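Local coordinates for protein endonuclease 2 (Arabidopsis thaliana, PDB 4CXP) that cleaves RNA and single-stranded DNA, and to a lesser extent double-stranded DNA, into 5'-phosphorylated products with the help of three divalent metal ions, at residues Glu4-Ile9 with Val118-Gly123; Cys74-Glu77 with Gly82-Val85; Leu129-Ala134 with Ile208-Gly213; Arg195-Thr200 with Gly250-Ala255; Ala221-Thr226 with Tyr237-Ile242. All coordinates share one frame; numbering follows the deposited sequence. Where two conformers were deposited one is given.

In the fold
The five contacts follow the S1/P1 nuclease fold from its metal centre outward. Interaction 1, about 5 Å from the centre of the chain (centre to centre), crosses helices 3-15 and 111-124. Interaction 2 is nested, along the chain, within the loop it closes, centres about 19 Å apart. Interaction 3, about 15 Å from interaction 1 centre to centre, brings strand 131-133 onto helix 206-221. Interaction 4 packs on interaction 1 and shares the Glu212-Arg253 salt bridge with interaction 3. Along the chain interaction 5 is nested inside the loop closed by interaction 4; both use helix 233-262, and 5 touches interaction 3 through Tyr222 and Tyr133. Interactions 1 and 3 carry zinc ligands; 2, 4 and 5 are packing or surface contacts around them.

Interaction 1: Glu4-Ile9 with Val118-Gly123; sequences EGHEII and VSHFMG. With ZN (zinc ion), chain G; ZN (zinc ion), chain E.
His6 and His120 meet as an offset stack, ring centroids 3.9 Å apart and planes 14° from parallel, each imidazole carrying its own zinc. The overlap lies toward the rims: CE1 of His120 sits over one face of His6, where it comes within 3.2 Å of His6 NE2. That NE2 binds the chain G zinc at 2.0 Å, while His120 NE2 binds the chain E zinc at 2.2 Å. Their first torsions differ: His120 has CG trans to its own backbone N (chi1 -175°), whereas His6 has CG trans to the carbonyl carbon (chi1 -71°), and these settings lay the two rings flat against each other although the helices cross steeply. A second shell fixes the far nitrogens. His6 ND1 gives its hydrogen to water 1 at 2.8 Å, and that water in turn donates to Ser119 O; ND1 of His120 is hydrogen-bonded to the carbonyl of Cys41. Behind the rings, Ile9 CD1 rests on Gly123 CA at 3.7 Å. The helices can come this close because Gly123 has no beta carbon, which would collide with the His6 ring. Trp1 and Asp124 share the His6 zinc, and Asp45, His58 and Asp124 share that of His120. Asp124 thus bridges the two ions, which lie 3.5 Å apart. With two cations so near, the carboxylate between them probably offsets much of their repulsion, while stacked rings anchored at both nitrogens have little freedom to turn, as befits a preorganised nuclease metal centre.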
# COMPACT_ATOMS: atom_id res chain seq x y z
N GLU A 4 -4.38 7.76 -6.18
CA GLU A 4 -3.09 8.42 -6.31
C GLU A 4 -1.99 7.61 -5.63
O GLU A 4 -0.89 7.47 -6.17
CB GLU A 4 -3.15 9.84 -5.72
CG GLU A 4 -4.20 10.74 -6.35
CD GLU A 4 -5.61 10.61 -5.76
OE1 GLU A 4 -5.86 9.79 -4.83
OE2 GLU A 4 -6.49 11.38 -6.22
N GLY A 5 -2.26 7.10 -4.43
CA GLY A 5 -1.24 6.34 -3.72
C GLY A 5 -0.83 5.10 -4.49
O GLY A 5 0.36 4.80 -4.59
N HIS A 6 -1.80 4.34 -5.00
CA HIS A 6 -1.45 3.15 -5.78
C HIS A 6 -0.70 3.50 -7.05
O HIS A 6 0.21 2.79 -7.46
CB HIS A 6 -2.68 2.31 -6.10
CG HIS A 6 -3.22 1.62 -4.90
ND1 HIS A 6 -2.59 0.53 -4.33
CD2 HIS A 6 -4.27 1.90 -4.10
CE1 HIS A 6 -3.24 0.19 -3.23
NE2 HIS A 6 -4.27 1.00 -3.07
N GLU A 7 -1.10 4.58 -7.72
CA GLU A 7 -0.40 4.98 -8.93
C GLU A 7 1.06 5.30 -8.64
O GLU A 7 1.95 4.89 -9.38
CB GLU A 7 -1.06 6.18 -9.60
CG GLU A 7 -2.32 5.86 -10.37
CD GLU A 7 -2.93 7.10 -11.01
OE1 GLU A 7 -2.64 8.23 -10.56
OE2 GLU A 7 -3.71 6.94 -11.94
N ILE A 8 1.31 6.04 -7.57
CA ILE A 8 2.65 6.39 -7.18
C ILE A 8 3.48 5.14 -6.92
O ILE A 8 4.61 5.00 -7.40
CB ILE A 8 2.65 7.34 -5.96
CG1 ILE A 8 2.09 8.72 -6.34
CG2 ILE A 8 4.02 7.45 -5.33
CD1 ILE A 8 1.68 9.59 -5.17
N ILE A 9 2.93 4.23 -6.11
CA ILE A 9 3.64 3.01 -5.77
C ILE A 9 3.99 2.21 -7.02
O ILE A 9 5.11 1.74 -7.18
CB ILE A 9 2.81 2.20 -4.75
CG1 ILE A 9 2.87 2.92 -3.39
CG2 ILE A 9 3.28 0.76 -4.64
CD1 ILE A 9 1.94 2.36 -2.35
N VAL A 118 -1.11 -8.64 -6.36
CA VAL A 118 0.06 -8.42 -5.56
C VAL A 118 0.49 -6.94 -5.63
O VAL A 118 0.96 -6.39 -4.63
CB VAL A 118 1.13 -9.45 -5.90
CG1 VAL A 118 1.93 -9.04 -7.12
CG2 VAL A 118 2.02 -9.69 -4.70
N SER A 119 0.31 -6.29 -6.78
CA SER A 119 0.69 -4.90 -6.93
C SER A 119 -0.15 -4.02 -6.02
O SER A 119 0.36 -3.15 -5.32
CB SER A 119 0.56 -4.49 -8.39
OG SER A 119 1.49 -5.22 -9.19
N HIS A 120 -1.45 -4.23 -6.02
CA HIS A 120 -2.35 -3.46 -5.17
C HIS A 120 -2.10 -3.76 -3.69
O HIS A 120 -2.03 -2.84 -2.87
CB HIS A 120 -3.81 -3.78 -5.53
CG HIS A 120 -4.79 -2.96 -4.78
ND1 HIS A 120 -5.25 -1.75 -5.24
CD2 HIS A 120 -5.43 -3.17 -3.60
CE1 HIS A 120 -6.11 -1.25 -4.37
NE2 HIS A 120 -6.25 -2.10 -3.37
N PHE A 121 -2.01 -5.04 -3.34
CA PHE A 121 -1.87 -5.41 -1.94
C PHE A 121 -0.51 -5.01 -1.35
O PHE A 121 -0.45 -4.64 -0.18
CB PHE A 121 -2.14 -6.91 -1.76
CG PHE A 121 -3.57 -7.31 -2.04
CD1 PHE A 121 -4.63 -6.49 -1.73
CD2 PHE A 121 -3.84 -8.55 -2.60
CE1 PHE A 121 -5.93 -6.89 -2.00
CE2 PHE A 121 -5.14 -8.95 -2.87
CZ PHE A 121 -6.18 -8.10 -2.57
N MET A 122 0.56 -5.04 -2.14
CA MET A 122 1.82 -4.50 -1.66
C MET A 122 1.65 -3.02 -1.32
O MET A 122 2.26 -2.52 -0.37
CB MET A 122 2.92 -4.69 -2.69
CG MET A 122 4.29 -4.29 -2.14
SD MET A 122 4.85 -5.32 -0.77
CE MET A 122 5.37 -6.78 -1.68
N GLY A 123 0.83 -2.30 -2.08
CA GLY A 123 0.50 -0.95 -1.69
C GLY A 123 -0.31 -0.86 -0.42
O GLY A 123 0.04 -0.13 0.50
ZN ZN G . -5.47 1.10 -1.45
ZN ZN E . -7.45 -1.83 -1.56
O HOH W 1 -0.10 -0.33 -5.31

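Interaction 2: Cys74-Glu77 with Gly82-Val85; sequences CKDE and GRCV. With NAG (2-acetamido-2-deoxy-beta-D-glucopyranose), chain B; NAG (2-acetamido-2-deoxy-beta-D-glucopyranose), chain C.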
# COMPACT_ATOMS: atom_id res chain seq x y z
N CYS A 74 -3.83 -12.47 11.20
CA CYS A 74 -4.13 -12.68 9.80
C CYS A 74 -5.26 -13.69 9.65
O CYS A 74 -5.05 -14.90 9.54
CB CYS A 74 -2.91 -13.06 8.99
SG CYS A 74 -3.32 -12.94 7.24
N LYS A 75 -6.47 -13.14 9.68
CA LYS A 75 -7.70 -13.91 9.59
C LYS A 75 -8.82 -12.94 9.23
O LYS A 75 -8.72 -11.74 9.49
CB LYS A 75 -8.00 -14.62 10.91
CG LYS A 75 -8.31 -13.68 12.07
CD LYS A 75 -8.03 -14.32 13.42
CE LYS A 75 -8.52 -13.44 14.57
NZ LYS A 75 -7.84 -12.12 14.65
N ASP A 76 -9.87 -13.46 8.61
CA ASP A 76 -11.01 -12.62 8.31
C ASP A 76 -11.99 -12.64 9.49
O ASP A 76 -11.69 -13.22 10.53
CB ASP A 76 -11.65 -12.97 6.95
CG ASP A 76 -12.28 -14.34 6.92
OD1 ASP A 76 -12.47 -14.93 7.99
OD2 ASP A 76 -12.60 -14.81 5.81
N GLU A 77 -13.14 -11.99 9.33
CA GLU A 77 -14.10 -11.86 10.42
C GLU A 77 -14.68 -13.21 10.84
O GLU A 77 -15.11 -13.35 11.99
CB GLU A 77 -15.21 -10.89 10.05
CG GLU A 77 -14.74 -9.45 9.92
N GLY A 82 -5.22 -16.66 7.31
CA GLY A 82 -4.63 -16.32 6.01
C GLY A 82 -5.38 -15.25 5.25
O GLY A 82 -4.84 -14.68 4.32
N ARG A 83 -6.60 -14.95 5.66
CA ARG A 83 -7.43 -14.06 4.88
C ARG A 83 -7.29 -12.60 5.35
O ARG A 83 -8.18 -12.02 5.97
CB ARG A 83 -8.87 -14.56 4.82
CG ARG A 83 -8.93 -16.00 4.28
CD ARG A 83 -10.23 -16.32 3.61
NE ARG A 83 -10.41 -15.54 2.39
CZ ARG A 83 -9.89 -15.83 1.20
NH1 ARG A 83 -9.14 -16.90 1.01
NH2 ARG A 83 -10.16 -15.06 0.17
N CYS A 84 -6.14 -12.05 4.99
CA CYS A 84 -5.78 -10.67 5.26
C CYS A 84 -4.75 -10.26 4.20
O CYS A 84 -4.30 -11.10 3.42
CB CYS A 84 -5.22 -10.50 6.68
SG CYS A 84 -3.46 -10.91 6.88
N VAL A 85 -4.36 -9.00 4.18
CA VAL A 85 -3.46 -8.54 3.12
C VAL A 85 -2.11 -9.25 3.14
O VAL A 85 -1.53 -9.46 2.08
CB VAL A 85 -3.36 -6.99 3.13
CG1 VAL A 85 -2.65 -6.44 4.36
CG2 VAL A 85 -2.74 -6.48 1.86
C1 NAG B . -5.49 -16.92 -3.39
C2 NAG B . -6.66 -16.50 -2.45
C3 NAG B . -7.89 -17.32 -2.80
C4 NAG B . -8.19 -17.18 -4.29
C5 NAG B . -6.94 -17.39 -5.14
C6 NAG B . -7.15 -16.99 -6.59
C7 NAG B . -5.77 -15.69 -0.30
C8 NAG B . -5.52 -15.97 1.14
N2 NAG B . -6.37 -16.64 -1.02
O3 NAG B . -8.99 -16.91 -1.98
O4 NAG B . -9.11 -18.14 -4.76
O5 NAG B . -5.83 -16.64 -4.70
O6 NAG B . -7.58 -15.65 -6.64
O7 NAG B . -5.42 -14.61 -0.81
C1 NAG C . -10.48 -17.84 -4.65
C2 NAG C . -11.24 -18.65 -5.71
C3 NAG C . -12.73 -18.43 -5.57
C4 NAG C . -13.17 -18.70 -4.14
C5 NAG C . -12.29 -17.95 -3.15
C6 NAG C . -12.61 -18.31 -1.71
C7 NAG C . -9.96 -19.10 -7.74
C8 NAG C . -9.67 -18.71 -9.16
N2 NAG C . -10.83 -18.34 -7.08
O3 NAG C . -13.43 -19.25 -6.48
O4 NAG C . -14.52 -18.25 -4.04
O5 NAG C . -10.93 -18.26 -3.37
O6 NAG C . -11.69 -17.68 -0.84
O7 NAG C . -9.41 -20.08 -7.25
O HOH W 2 -12.04 -13.46 3.02
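The backbones of Cys74-Glu77 and Gly82-Val85 are tied by one bond, from Gly82 N to Cys74 O at 2.8 Å and nearly straight (165°), although the donor approaches from above the carbonyl plane; Arg83 then forms the centre of an inverse gamma turn. Beside this bond the disulfide Cys74-Cys84 joins the two loop segments covalently, SG to SG 2.1 Å, with a chi3 of -107°. Asp76 and Arg83 run alongside each other and point the same way. The carboxylate oxygen OD2 of Asp76 lies against the aliphatic stem of Arg83, 3.6 Å from its CD, whereas OD2 and NE are 4.1 Å apart, too far for a salt bridge. Water 2 fills the step, accepting from Arg83 NE at 2.7 Å and donating to OD2; the other carboxylate oxygen of Asp76 is held by Ser78 and Glu80. The guanidinium reaches on to the glycan, NH1 (3.0 Å) and NH2 (3.1 Å) gripping O3 of the chain B sugar in the guanidinium plane, with O6 of the chain C sugar over one face and Trp53 O taking NH2. This disulfide-closed loop leads into helix 85-96 with Cys84 as N-cap, and Arg83, just before the cap, reaches the glycan.

Interaction 3: Leu129-Ala134 with Ile208-Gly213; sequences LHVSYA and IYASEG. With ZN (zinc ion), chain F.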
# COMPACT_ATOMS: atom_id res chain seq x y z
N LEU A 129 -3.19 2.70 8.18
CA LEU A 129 -4.53 2.35 8.63
C LEU A 129 -5.16 1.16 7.93
O LEU A 129 -6.26 0.80 8.25
CB LEU A 129 -5.45 3.56 8.64
CG LEU A 129 -5.09 4.62 9.69
CD1 LEU A 129 -6.02 5.81 9.58
CD2 LEU A 129 -5.14 4.07 11.09
N HIS A 130 -4.41 0.51 7.04
CA HIS A 130 -4.76 -0.84 6.57
C HIS A 130 -4.22 -1.94 7.48
O HIS A 130 -4.50 -3.09 7.22
CB HIS A 130 -4.32 -1.06 5.12
CG HIS A 130 -5.28 -0.48 4.13
ND1 HIS A 130 -5.92 -1.24 3.19
CD2 HIS A 130 -5.77 0.77 3.99
CE1 HIS A 130 -6.75 -0.48 2.51
NE2 HIS A 130 -6.69 0.75 2.97
N VAL A 131 -3.47 -1.58 8.52
CA VAL A 131 -2.99 -2.55 9.52
C VAL A 131 -3.26 -1.86 10.86
O VAL A 131 -2.37 -1.21 11.46
CB VAL A 131 -1.50 -2.92 9.37
CG1 VAL A 131 -1.13 -4.00 10.38
CG2 VAL A 131 -1.20 -3.35 7.95
N SER A 132 -4.53 -1.88 11.27
CA SER A 132 -4.95 -1.10 12.41
C SER A 132 -6.19 -1.68 13.03
O SER A 132 -6.51 -2.88 12.83
CB SER A 132 -5.06 0.37 12.01
OG SER A 132 -6.19 0.62 11.22
N TYR A 133 -6.84 -0.90 13.89
CA TYR A 133 -7.68 -1.49 14.89
C TYR A 133 -8.99 -1.97 14.33
O TYR A 133 -9.76 -1.21 13.71
CB TYR A 133 -8.00 -0.52 16.02
CG TYR A 133 -6.84 0.03 16.82
CD1 TYR A 133 -5.52 -0.47 16.70
CD2 TYR A 133 -7.07 1.02 17.75
CE1 TYR A 133 -4.50 0.05 17.47
CE2 TYR A 133 -6.05 1.53 18.52
CZ TYR A 133 -4.77 1.04 18.38
OH TYR A 133 -3.77 1.57 19.16
N ALA A 134 -9.34 -3.20 14.69
CA ALA A 134 -10.68 -3.69 14.41
C ALA A 134 -11.75 -2.79 15.03
O ALA A 134 -12.82 -2.59 14.44
CB ALA A 134 -10.84 -5.09 14.99
N ILE A 208 6.84 -8.02 7.88
CA ILE A 208 7.74 -6.92 8.22
C ILE A 208 7.00 -5.59 8.00
O ILE A 208 7.06 -4.66 8.81
CB ILE A 208 9.02 -6.98 7.33
CG1 ILE A 208 9.80 -8.28 7.58
CG2 ILE A 208 9.90 -5.75 7.54
CD1 ILE A 208 10.24 -8.49 9.02
N TYR A 209 6.34 -5.49 6.85
CA TYR A 209 5.72 -4.26 6.42
C TYR A 209 4.50 -3.94 7.26
O TYR A 209 4.25 -2.79 7.63
CB TYR A 209 5.35 -4.32 4.93
CG TYR A 209 6.41 -4.95 4.04
CD1 TYR A 209 7.76 -4.91 4.36
CD2 TYR A 209 6.06 -5.58 2.87
CE1 TYR A 209 8.72 -5.52 3.58
CE2 TYR A 209 7.02 -6.19 2.06
CZ TYR A 209 8.35 -6.14 2.43
OH TYR A 209 9.31 -6.73 1.63
N ALA A 210 3.74 -4.98 7.60
CA ALA A 210 2.59 -4.81 8.46
C ALA A 210 2.97 -4.37 9.86
O ALA A 210 2.31 -3.53 10.46
CB ALA A 210 1.77 -6.09 8.50
N SER A 211 4.04 -4.94 10.40
CA SER A 211 4.50 -4.55 11.75
C SER A 211 4.92 -3.10 11.80
O SER A 211 4.60 -2.40 12.77
CB SER A 211 5.61 -5.48 12.22
OG SER A 211 5.08 -6.73 12.56
N GLU A 212 5.60 -2.62 10.76
CA GLU A 212 5.92 -1.19 10.65
C GLU A 212 4.65 -0.36 10.61
O GLU A 212 4.58 0.74 11.15
CB GLU A 212 6.69 -0.90 9.35
CG GLU A 212 8.08 -1.51 9.23
CD GLU A 212 8.62 -1.52 7.81
OE1 GLU A 212 7.83 -1.31 6.87
OE2 GLU A 212 9.85 -1.75 7.64
N GLY A 213 3.66 -0.86 9.87
CA GLY A 213 2.43 -0.12 9.63
C GLY A 213 1.59 0.10 10.85
O GLY A 213 1.11 1.22 11.06
ZN ZN F . -8.19 2.17 2.49
O HOH W 3 -10.07 1.28 2.44
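Strand 131-133, which follows directly on a zinc-binding histidine, is seated against helix 206-221 through Val131 and Ala210. The isopropyl group of Val131 points at the helix and lays both methyls on it. CG1 comes within 3.5 Å of Ala210 O and 4.0 Å of Ala210 CB, and CG2 lies 4.1 Å from that same CB, so the alanine methyl meets the fork of the valine. With CG1 trans to the backbone N (chi1 -176°), neither branch is turned away from the helix. One turn on, Gly213 brings its bare backbone close, its CA 5.9 Å from Val131 CA. Strand 131-133 pairs in parallel with strand 60-62, and Ile60 also packs on both Val131 and Ala210, so this small two-stranded sheet is backed by the helix. Shortening Val131 to an alanine would probably open a gap between strand and helix, since both methyls that meet the Ala210 CB would be gone. Within the strand, Ser132 OG turns back to donate to Leu129 O at 3.0 Å, from above the carbonyl plane, bracing the 3-10 turn that carries His130. His130 NE2 binds the chain F zinc at 2.1 Å; water 3, His154 and Asp158 also ligate this ion, in the substrate-binding region. The other ring nitrogen, ND1 of His130, is hydrogen-bonded to the carbonyl of His58, itself a ligand of a neighbouring zinc.

Interaction 4: Arg195-Thr200 with Gly250-Ala255; sequences RWETCT and GGVRLA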
# COMPACT_ATOMS: atom_id res chain seq x y z
N ARG A 195 17.84 -1.80 2.88
CA ARG A 195 17.12 -2.60 3.87
C ARG A 195 15.66 -2.84 3.47
O ARG A 195 15.12 -3.92 3.69
CB ARG A 195 17.19 -1.95 5.24
CG ARG A 195 18.61 -1.87 5.78
CD ARG A 195 18.65 -1.52 7.23
NE ARG A 195 18.01 -0.26 7.57
CZ ARG A 195 18.63 0.91 7.60
NH1 ARG A 195 19.86 1.05 7.11
NH2 ARG A 195 17.99 1.97 8.05
N TRP A 196 15.01 -1.84 2.88
CA TRP A 196 13.65 -2.02 2.44
C TRP A 196 13.51 -3.17 1.46
O TRP A 196 12.52 -3.88 1.49
CB TRP A 196 13.11 -0.75 1.78
CG TRP A 196 13.05 0.46 2.67
CD1 TRP A 196 13.23 0.52 4.02
CD2 TRP A 196 12.80 1.80 2.24
NE1 TRP A 196 13.12 1.82 4.45
CE2 TRP A 196 12.84 2.62 3.37
CE3 TRP A 196 12.50 2.37 1.00
CZ2 TRP A 196 12.61 4.00 3.29
CZ3 TRP A 196 12.27 3.72 0.93
CH2 TRP A 196 12.33 4.52 2.06
N GLU A 197 14.49 -3.32 0.57
CA GLU A 197 14.45 -4.35 -0.48
C GLU A 197 14.72 -5.75 0.01
O GLU A 197 14.27 -6.69 -0.60
CB GLU A 197 15.49 -4.05 -1.53
CG GLU A 197 15.20 -2.83 -2.31
CD GLU A 197 16.27 -2.52 -3.31
OE1 GLU A 197 17.47 -2.66 -2.97
OE2 GLU A 197 15.91 -2.09 -4.41
N THR A 198 15.50 -5.88 1.06
CA THR A 198 16.00 -7.19 1.49
C THR A 198 14.88 -8.02 2.08
O THR A 198 14.09 -7.55 2.88
CB THR A 198 17.11 -6.96 2.53
OG1 THR A 198 18.21 -6.31 1.87
CG2 THR A 198 17.60 -8.25 3.17
N CYS A 199 14.86 -9.28 1.68
CA CYS A 199 13.92 -10.26 2.21
C CYS A 199 14.57 -11.63 2.23
O CYS A 199 14.85 -12.21 1.18
CB CYS A 199 12.66 -10.31 1.37
SG CYS A 199 11.36 -11.41 1.99
N THR A 200 14.82 -12.11 3.44
CA THR A 200 15.42 -13.43 3.73
C THR A 200 14.56 -14.63 3.27
O THR A 200 15.04 -15.75 3.23
CB THR A 200 15.80 -13.50 5.25
OG1 THR A 200 17.22 -13.33 5.40
CG2 THR A 200 15.35 -14.79 5.94
N GLY A 250 6.61 1.14 -0.36
CA GLY A 250 5.75 0.29 -1.16
C GLY A 250 6.28 0.08 -2.57
O GLY A 250 6.26 -1.04 -3.08
N GLY A 251 6.71 1.15 -3.22
CA GLY A 251 7.22 1.04 -4.56
C GLY A 251 8.50 0.22 -4.64
O GLY A 251 8.67 -0.62 -5.52
N VAL A 252 9.42 0.49 -3.71
CA VAL A 252 10.68 -0.22 -3.66
C VAL A 252 10.43 -1.71 -3.41
O VAL A 252 11.06 -2.57 -4.04
CB VAL A 252 11.59 0.42 -2.59
CG1 VAL A 252 12.74 -0.50 -2.23
CG2 VAL A 252 12.11 1.76 -3.06
N ARG A 253 9.54 -2.03 -2.48
CA ARG A 253 9.29 -3.41 -2.12
C ARG A 253 8.49 -4.14 -3.18
O ARG A 253 8.73 -5.33 -3.39
CB ARG A 253 8.63 -3.46 -0.74
CG ARG A 253 9.64 -3.12 0.33
CD ARG A 253 8.99 -2.73 1.62
NE ARG A 253 9.96 -2.69 2.71
CZ ARG A 253 9.68 -2.25 3.92
NH1 ARG A 253 8.53 -1.65 4.16
NH2 ARG A 253 10.56 -2.38 4.91
N LEU A 254 7.56 -3.48 -3.85
CA LEU A 254 6.87 -4.12 -4.95
C LEU A 254 7.87 -4.53 -6.02
O LEU A 254 7.86 -5.67 -6.50
CB LEU A 254 5.77 -3.23 -5.51
CG LEU A 254 5.02 -3.80 -6.71
CD1 LEU A 254 4.45 -5.18 -6.46
CD2 LEU A 254 3.93 -2.82 -7.12
N ALA A 255 8.77 -3.62 -6.41
CA ALA A 255 9.76 -3.96 -7.42
C ALA A 255 10.68 -5.08 -6.94
O ALA A 255 10.98 -6.00 -7.71
CB ALA A 255 10.58 -2.76 -7.81
O HOH W 4 12.52 -4.57 4.68
O HOH W 5 13.31 -1.98 -5.51
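Two flat groups meet where the indole of Trp196 and the guanidinium of Arg253 come together: CG of Trp196 lies over one guanidinium face, but the planes stand 56° apart, so the groups lean together instead of stacking. At the guanidinium edge, and in its plane, sits Trp196 O. At the edge of the indole, near the ring plane, is Val252 CG2, 4.1 Å from Trp196 CE3. The contact packs the last turn of helix 190-197 against the long helix 233-262 in this mainly helical nuclease fold. Arg253 spans the gap as a stretched rod (chi2 161°), and its NE donates to Trp196 O at 3.1 Å, with a fairly straight N-H angle of 159°. A carbonyl near the helix end is thereby gripped by a positive group, which would probably polarise it. The remaining nitrogens are also engaged: NH1 with Glu212 and His126, and NH2 giving a hydrogen to water 4 at 2.9 Å. Arg253 therefore ties helices 190-197, 206-221 and 233-262 together in a buried setting, its charge probably offset in part by Glu212, which Arg246 shares. Farther along, Val252 fits between neighbouring side chains of the shorter helix. Its CG1 presses closely on Glu197 CG, 3.4 Å away, and lies 4.0 Å from Trp196 CB. The Glu197 carboxylate passes on to a salt bridge with Arg16 through OE2, and that same oxygen accepts from water 5 at 2.8 Å, while the water's other hydrogen goes to Val252 O.

Interaction 5: Ala221-Thr226 with Tyr237-Ile242; sequences AYKGVT and YSRLPI
Arg239 reaches Lys223 by a bend at chi2 (58°) followed by a straight run through chi3 (176°), which swings the guanidinium off helix 233-262 toward the turn at residues 222-225. That turn is type II, closed by the bond from Val225 N to Tyr222 O at 3.0 Å, with Gly224 at its third position. It follows the end of helix 206-221, so this surface contact joins a turn to the flank of a helix kinked near Pro241. The edge of the guanidinium faces Lys223 O, which NH2 of Arg239 approaches to 2.9 Å, yet the angle is too poor for a hydrogen bond. The guanidinium also touches the lysine stem, Arg239 NH2 lying 3.8 Å from Lys223 CB, while the lysine's amino end leads away. What holds the group is its other bonds, for NE is hydrogen-bonded to the carbonyl of Trp220. A leucine in place of Arg239 would probably leave both this carbonyl and Ser238 OG without their arginine donor, and the turn without the guanidinium at its side. Within the helix, Arg239 NH1 donates to Ser238 OG at 2.8 Å with an N-H angle of 160°, the oxygen lying in the guanidinium plane.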
# COMPACT_ATOMS: atom_id res chain seq x y z
N ALA A 221 -0.83 8.06 12.78
CA ALA A 221 -2.19 8.21 12.25
C ALA A 221 -3.20 8.53 13.33
O ALA A 221 -3.87 9.55 13.30
CB ALA A 221 -2.59 6.98 11.43
N TYR A 222 -3.32 7.63 14.30
CA TYR A 222 -4.25 7.81 15.39
C TYR A 222 -3.78 8.87 16.38
O TYR A 222 -4.60 9.47 17.09
CB TYR A 222 -4.39 6.51 16.17
CG TYR A 222 -5.12 5.36 15.50
CD1 TYR A 222 -6.38 5.52 14.95
CD2 TYR A 222 -4.58 4.09 15.52
CE1 TYR A 222 -7.07 4.45 14.42
CE2 TYR A 222 -5.26 3.01 15.00
CZ TYR A 222 -6.51 3.19 14.45
OH TYR A 222 -7.19 2.09 13.97
N LYS A 223 -2.48 9.09 16.48
CA LYS A 223 -1.88 9.94 17.50
C LYS A 223 -2.44 11.34 17.44
O LYS A 223 -2.35 11.99 16.40
CB LYS A 223 -0.38 9.99 17.31
CG LYS A 223 0.37 10.88 18.27
CD LYS A 223 0.17 10.51 19.72
CE LYS A 223 0.84 9.21 20.04
NZ LYS A 223 0.93 9.00 21.52
N GLY A 224 -2.98 11.81 18.55
CA GLY A 224 -3.48 13.17 18.66
C GLY A 224 -4.88 13.37 18.12
O GLY A 224 -5.41 14.45 18.27
N VAL A 225 -5.51 12.34 17.55
CA VAL A 225 -6.77 12.52 16.85
C VAL A 225 -7.92 12.04 17.72
O VAL A 225 -7.90 10.93 18.23
CB VAL A 225 -6.79 11.77 15.51
CG1 VAL A 225 -8.11 11.98 14.81
CG2 VAL A 225 -5.63 12.20 14.62
N THR A 226 -8.93 12.90 17.85
CA THR A 226 -10.18 12.59 18.51
C THR A 226 -11.31 12.92 17.57
O THR A 226 -11.24 13.91 16.85
CB THR A 226 -10.35 13.43 19.81
OG1 THR A 226 -9.20 13.25 20.66
CG2 THR A 226 -11.62 13.04 20.58
N TYR A 237 1.43 18.74 7.57
CA TYR A 237 2.87 18.86 7.39
C TYR A 237 3.62 17.85 8.23
O TYR A 237 4.67 17.37 7.82
CB TYR A 237 3.35 20.28 7.69
CG TYR A 237 2.95 21.28 6.65
CD1 TYR A 237 3.41 21.18 5.37
CD2 TYR A 237 2.14 22.36 6.99
CE1 TYR A 237 3.04 22.12 4.42
CE2 TYR A 237 1.78 23.30 6.06
CZ TYR A 237 2.22 23.17 4.77
OH TYR A 237 1.88 24.10 3.82
N SER A 238 3.11 17.51 9.39
CA SER A 238 3.82 16.57 10.24
C SER A 238 3.67 15.13 9.77
O SER A 238 4.57 14.34 9.99
CB SER A 238 3.42 16.71 11.69
OG SER A 238 2.07 16.46 11.90
N ARG A 239 2.56 14.78 9.12
CA ARG A 239 2.33 13.41 8.65
C ARG A 239 2.77 13.19 7.22
O ARG A 239 2.93 12.05 6.81
CB ARG A 239 0.87 12.99 8.85
CG ARG A 239 0.55 12.49 10.24
CD ARG A 239 0.82 13.48 11.36
NE ARG A 239 0.37 12.90 12.62
CZ ARG A 239 0.43 13.51 13.78
NH1 ARG A 239 1.00 14.70 13.86
NH2 ARG A 239 -0.06 12.90 14.83
N LEU A 240 2.99 14.24 6.45
CA LEU A 240 3.36 14.04 5.08
C LEU A 240 4.66 13.23 4.92
O LEU A 240 4.71 12.35 4.06
CB LEU A 240 3.39 15.36 4.34
CG LEU A 240 3.58 15.28 2.82
CD1 LEU A 240 2.51 14.50 2.08
CD2 LEU A 240 3.64 16.71 2.29
N PRO A 241 5.70 13.44 5.77
CA PRO A 241 6.90 12.63 5.58
C PRO A 241 6.67 11.14 5.74
O PRO A 241 7.31 10.35 5.05
CB PRO A 241 7.88 13.18 6.61
CG PRO A 241 7.45 14.58 6.83
CD PRO A 241 5.94 14.52 6.73
N ILE A 242 5.76 10.74 6.61
CA ILE A 242 5.51 9.31 6.79
C ILE A 242 4.69 8.78 5.61
O ILE A 242 4.92 7.65 5.20
CB ILE A 242 4.94 8.94 8.19
CG1 ILE A 242 4.64 7.45 8.33
CG2 ILE A 242 3.64 9.62 8.47
CD1 ILE A 242 5.81 6.54 8.09